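Trans-4-hydroxy-L-proline dehydratase (Clostridioides difficile 70-100-2010, PDB 6VXC) is a glycyl radical enzyme that dehydrates trans-4-hydroxy-L-proline to (S)-1-pyrroline-5-carboxylate in the anaerobic breakdown of hydroxyproline. Local coordinates at residues V116-D121 and F125-E130. Numbering follows the deposited sequence.
Sequences VMHNRD and FSVSEE
M117 and F125 meet through their backbones where the chain leaves helix 111-119 and doubles back past its last turn: F125 N donates to M117 O at 2.9 Å, and H118 CA lies 3.1 Å from F125 O in a CA-H...O contact. One residue on from M117 and two on from F125, a side chain takes over. The H118 ring extends toward V127 because chi1 (-177°) sets CG opposite the backbone N, and ND1 accepts V127 N at 2.9 Å. This bond is nearly straight (173° at the hydrogen) and its donor is only 2° out of the ring plane, evidence that ND1 acts as an unprotonated acceptor and that the bond helps fix the ring's rotation. A water over one face of the same ring donates to H118 O and is also hydrogen-bonded to S126 OG, adding a water-mediated link to the two direct hydrogen bonds.

M117 crosses V127 at about a right angle, its CG 4.0 Å from V127 CG2, while its SD lies 4.5 Å from F125 CB. R120, the first residue past the helix, turns its guanidinium back over M117 CA and brings NH1 to the edge of the F125 ring; NH1 bonds to I123 O in the intervening turn and NH2 to K346 O.

The contact folds the 120-128 linker, which joins helices 111-119 and 129-143, back against the end of the first, away from the annotated active-site residues. S128 N-caps helix 129-143 through A131 N, and F125 and V127 pack on I43 of strand 42-44.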
ATOM      1  N   VAL A 116      13.911 -20.113   4.221  1.00 19.12           N
ATOM      2  CA  VAL A 116      13.989 -18.880   4.989  1.00 22.50           C
ATOM      3  C   VAL A 116      12.605 -18.455   5.480  1.00 20.65           C
ATOM      4  O   VAL A 116      12.431 -18.093   6.646  1.00 20.31           O
ATOM      5  CB  VAL A 116      14.663 -17.782   4.154  1.00 22.21           C
ATOM      6  CG1 VAL A 116      14.483 -16.431   4.828  1.00 24.25           C
ATOM      7  CG2 VAL A 116      16.144 -18.108   3.982  1.00 26.22           C
ATOM      8  N   MET A 117      11.601 -18.486   4.600  1.00 21.24           N
ATOM      9  CA  MET A 117      10.281 -18.013   5.010  1.00 21.71           C
ATOM     10  C   MET A 117       9.641 -18.952   6.025  1.00 19.46           C
ATOM     11  O   MET A 117       8.912 -18.504   6.912  1.00 19.74           O
ATOM     12  CB  MET A 117       9.385 -17.811   3.788  1.00 21.04           C
ATOM     13  CG  MET A 117       8.976 -19.063   3.059  1.00 21.26           C
ATOM     14  SD  MET A 117       7.878 -18.724   1.655  1.00 23.61           S
ATOM     15  CE  MET A 117       8.938 -17.751   0.590  1.00 19.45           C
ATOM     16  N   HIS A 118       9.944 -20.240   5.951  1.00 19.25           N
ATOM     17  CA  HIS A 118       9.404 -21.168   6.934  1.00 21.18           C
ATOM     18  C   HIS A 118      10.039 -20.941   8.299  1.00 22.81           C
ATOM     19  O   HIS A 118       9.364 -21.036   9.327  1.00 23.24           O
ATOM     20  CB  HIS A 118       9.626 -22.606   6.471  1.00 21.60           C
ATOM     21  CG  HIS A 118       9.043 -23.635   7.384  1.00 19.81           C
ATOM     22  ND1 HIS A 118       7.794 -24.179   7.194  1.00 21.52           N
ATOM     23  CD2 HIS A 118       9.535 -24.208   8.510  1.00 22.71           C
ATOM     24  CE1 HIS A 118       7.546 -25.053   8.153  1.00 21.34           C
ATOM     25  NE2 HIS A 118       8.586 -25.088   8.964  1.00 20.71           N
ATOM     26  N   ASN A 119      11.332 -20.632   8.331  1.00 20.77           N
ATOM     27  CA  ASN A 119      12.067 -20.608   9.579  1.00 24.29           C
ATOM     28  C   ASN A 119      12.375 -19.219  10.107  1.00 22.09           C
ATOM     29  O   ASN A 119      12.817 -19.116  11.247  1.00 22.28           O
ATOM     30  CB  ASN A 119      13.383 -21.383   9.423  1.00 25.40           C
ATOM     31  CG  ASN A 119      13.158 -22.848   9.216  1.00 25.76           C
ATOM     32  OD1 ASN A 119      12.776 -23.544  10.141  1.00 27.72           O
ATOM     33  ND2 ASN A 119      13.337 -23.322   7.988  1.00 28.21           N
ATOM     34  N   ARG A 120      12.107 -18.160   9.339  1.00 22.95           N
ATOM     35  CA  ARG A 120      12.426 -16.806   9.766  1.00 21.90           C
ATOM     36  C   ARG A 120      11.695 -16.430  11.059  1.00 27.39           C
ATOM     37  O   ARG A 120      10.656 -16.989  11.427  1.00 23.04           O
ATOM     38  CB  ARG A 120      12.084 -15.759   8.692  1.00 22.78           C
ATOM     39  CG  ARG A 120      10.632 -15.757   8.269  1.00 20.76           C
ATOM     40  CD  ARG A 120      10.207 -14.522   7.461  1.00 23.80           C
ATOM     41  NE  ARG A 120      10.784 -14.436   6.150  1.00 25.41           N
ATOM     42  CZ  ARG A 120      10.129 -14.171   5.026  1.00 18.92           C
ATOM     43  NH1 ARG A 120       8.816 -13.949   5.006  1.00 19.23           N
ATOM     44  NH2 ARG A 120      10.822 -14.131   3.910  1.00 17.07           N
ATOM     45  N   ASP A 121      12.246 -15.407  11.706  1.00 23.51           N
ATOM     46  CA  ASP A 121      11.833 -14.973  13.030  1.00 28.10           C
ATOM     47  C   ASP A 121      10.470 -14.277  13.005  1.00 28.64           C
ATOM     48  O   ASP A 121       9.600 -14.570  13.830  1.00 27.44           O
ATOM     49  CB  ASP A 121      12.921 -14.021  13.529  1.00 36.92           C
ATOM     50  CG  ASP A 121      12.852 -13.747  14.996  1.00 50.18           C
ATOM     51  OD1 ASP A 121      11.816 -14.062  15.618  1.00 53.77           O
ATOM     52  OD2 ASP A 121      13.851 -13.186  15.515  1.00 60.71           O
ATOM     53  N   PHE A 125       6.039 -17.954   7.008  1.00 20.21           N
ATOM     54  CA  PHE A 125       4.996 -18.736   6.351  1.00 18.44           C
ATOM     55  C   PHE A 125       5.400 -20.204   6.396  1.00 22.95           C
ATOM     56  O   PHE A 125       6.513 -20.553   5.978  1.00 25.34           O
ATOM     57  CB  PHE A 125       4.819 -18.312   4.891  1.00 16.52           C
ATOM     58  CG  PHE A 125       4.095 -17.018   4.702  1.00 18.92           C
ATOM     59  CD1 PHE A 125       4.757 -15.806   4.858  1.00 14.53           C
ATOM     60  CD2 PHE A 125       2.762 -17.010   4.316  1.00 15.40           C
ATOM     61  CE1 PHE A 125       4.099 -14.616   4.663  1.00 14.99           C
ATOM     62  CE2 PHE A 125       2.093 -15.820   4.119  1.00 17.76           C
ATOM     63  CZ  PHE A 125       2.764 -14.619   4.286  1.00 14.79           C
ATOM     64  N   SER A 126       4.494 -21.066   6.848  1.00 19.93           N
ATOM     65  CA  SER A 126       4.793 -22.493   6.883  1.00 21.34           C
ATOM     66  C   SER A 126       4.731 -23.070   5.478  1.00 20.75           C
ATOM     67  O   SER A 126       3.804 -22.785   4.722  1.00 19.82           O
ATOM     68  CB  SER A 126       3.815 -23.228   7.791  1.00 19.25           C
ATOM     69  OG  SER A 126       4.103 -22.916   9.138  1.00 31.65           O
ATOM     70  N   VAL A 127       5.728 -23.879   5.130  1.00 21.27           N
ATOM     71  CA  VAL A 127       5.794 -24.562   3.843  1.00 23.58           C
ATOM     72  C   VAL A 127       5.724 -26.055   4.132  1.00 23.60           C
ATOM     73  O   VAL A 127       6.688 -26.641   4.631  1.00 24.73           O
ATOM     74  CB  VAL A 127       7.073 -24.208   3.072  1.00 27.84           C
ATOM     75  CG1 VAL A 127       7.058 -24.831   1.678  1.00 28.66           C
ATOM     76  CG2 VAL A 127       7.247 -22.697   2.999  1.00 23.93           C
ATOM     77  N   SER A 128       4.586 -26.666   3.836  1.00 24.60           N
ATOM     78  CA  SER A 128       4.434 -28.092   4.055  1.00 26.48           C
ATOM     79  C   SER A 128       5.410 -28.854   3.170  1.00 32.82           C
ATOM     80  O   SER A 128       5.891 -28.351   2.149  1.00 29.74           O
ATOM     81  CB  SER A 128       3.005 -28.530   3.754  1.00 29.35           C
ATOM     82  OG  SER A 128       2.737 -28.391   2.367  1.00 32.50           O
ATOM     83  N   GLU A 129       5.723 -30.084   3.576  1.00 36.92           N
ATOM     84  CA  GLU A 129       6.683 -30.840   2.785  1.00 37.94           C
ATOM     85  C   GLU A 129       6.107 -31.183   1.418  1.00 33.87           C
ATOM     86  O   GLU A 129       6.851 -31.268   0.435  1.00 30.79           O
ATOM     87  CB  GLU A 129       7.133 -32.088   3.545  1.00 39.61           C
ATOM     88  CG  GLU A 129       8.623 -32.431   3.342  1.00 50.85           C
ATOM     89  CD  GLU A 129       9.583 -31.267   3.656  1.00 53.47           C
ATOM     90  OE1 GLU A 129       9.555 -30.736   4.793  1.00 55.90           O
ATOM     91  OE2 GLU A 129      10.374 -30.882   2.758  1.00 55.31           O
ATOM     92  N   GLU A 130       4.788 -31.343   1.324  1.00 29.95           N
ATOM     93  CA  GLU A 130       4.189 -31.571   0.017  1.00 34.56           C
ATOM     94  C   GLU A 130       4.338 -30.339  -0.865  1.00 32.56           C
ATOM     95  O   GLU A 130       4.581 -30.455  -2.069  1.00 27.70           O
ATOM     96  CB  GLU A 130       2.722 -31.965   0.161  1.00 35.44           C
ATOM     97  CG  GLU A 130       2.446 -32.983   1.274  1.00 51.60           C
ATOM     98  CD  GLU A 130       2.213 -32.339   2.645  1.00 49.78           C
ATOM     99  OE1 GLU A 130       3.201 -32.144   3.392  1.00 43.31           O
ATOM    100  OE2 GLU A 130       1.041 -32.020   2.963  1.00 53.49           O
TER
HETATM  101  O   HOH W   1       6.578 -21.209   9.875  1.00 26.71           O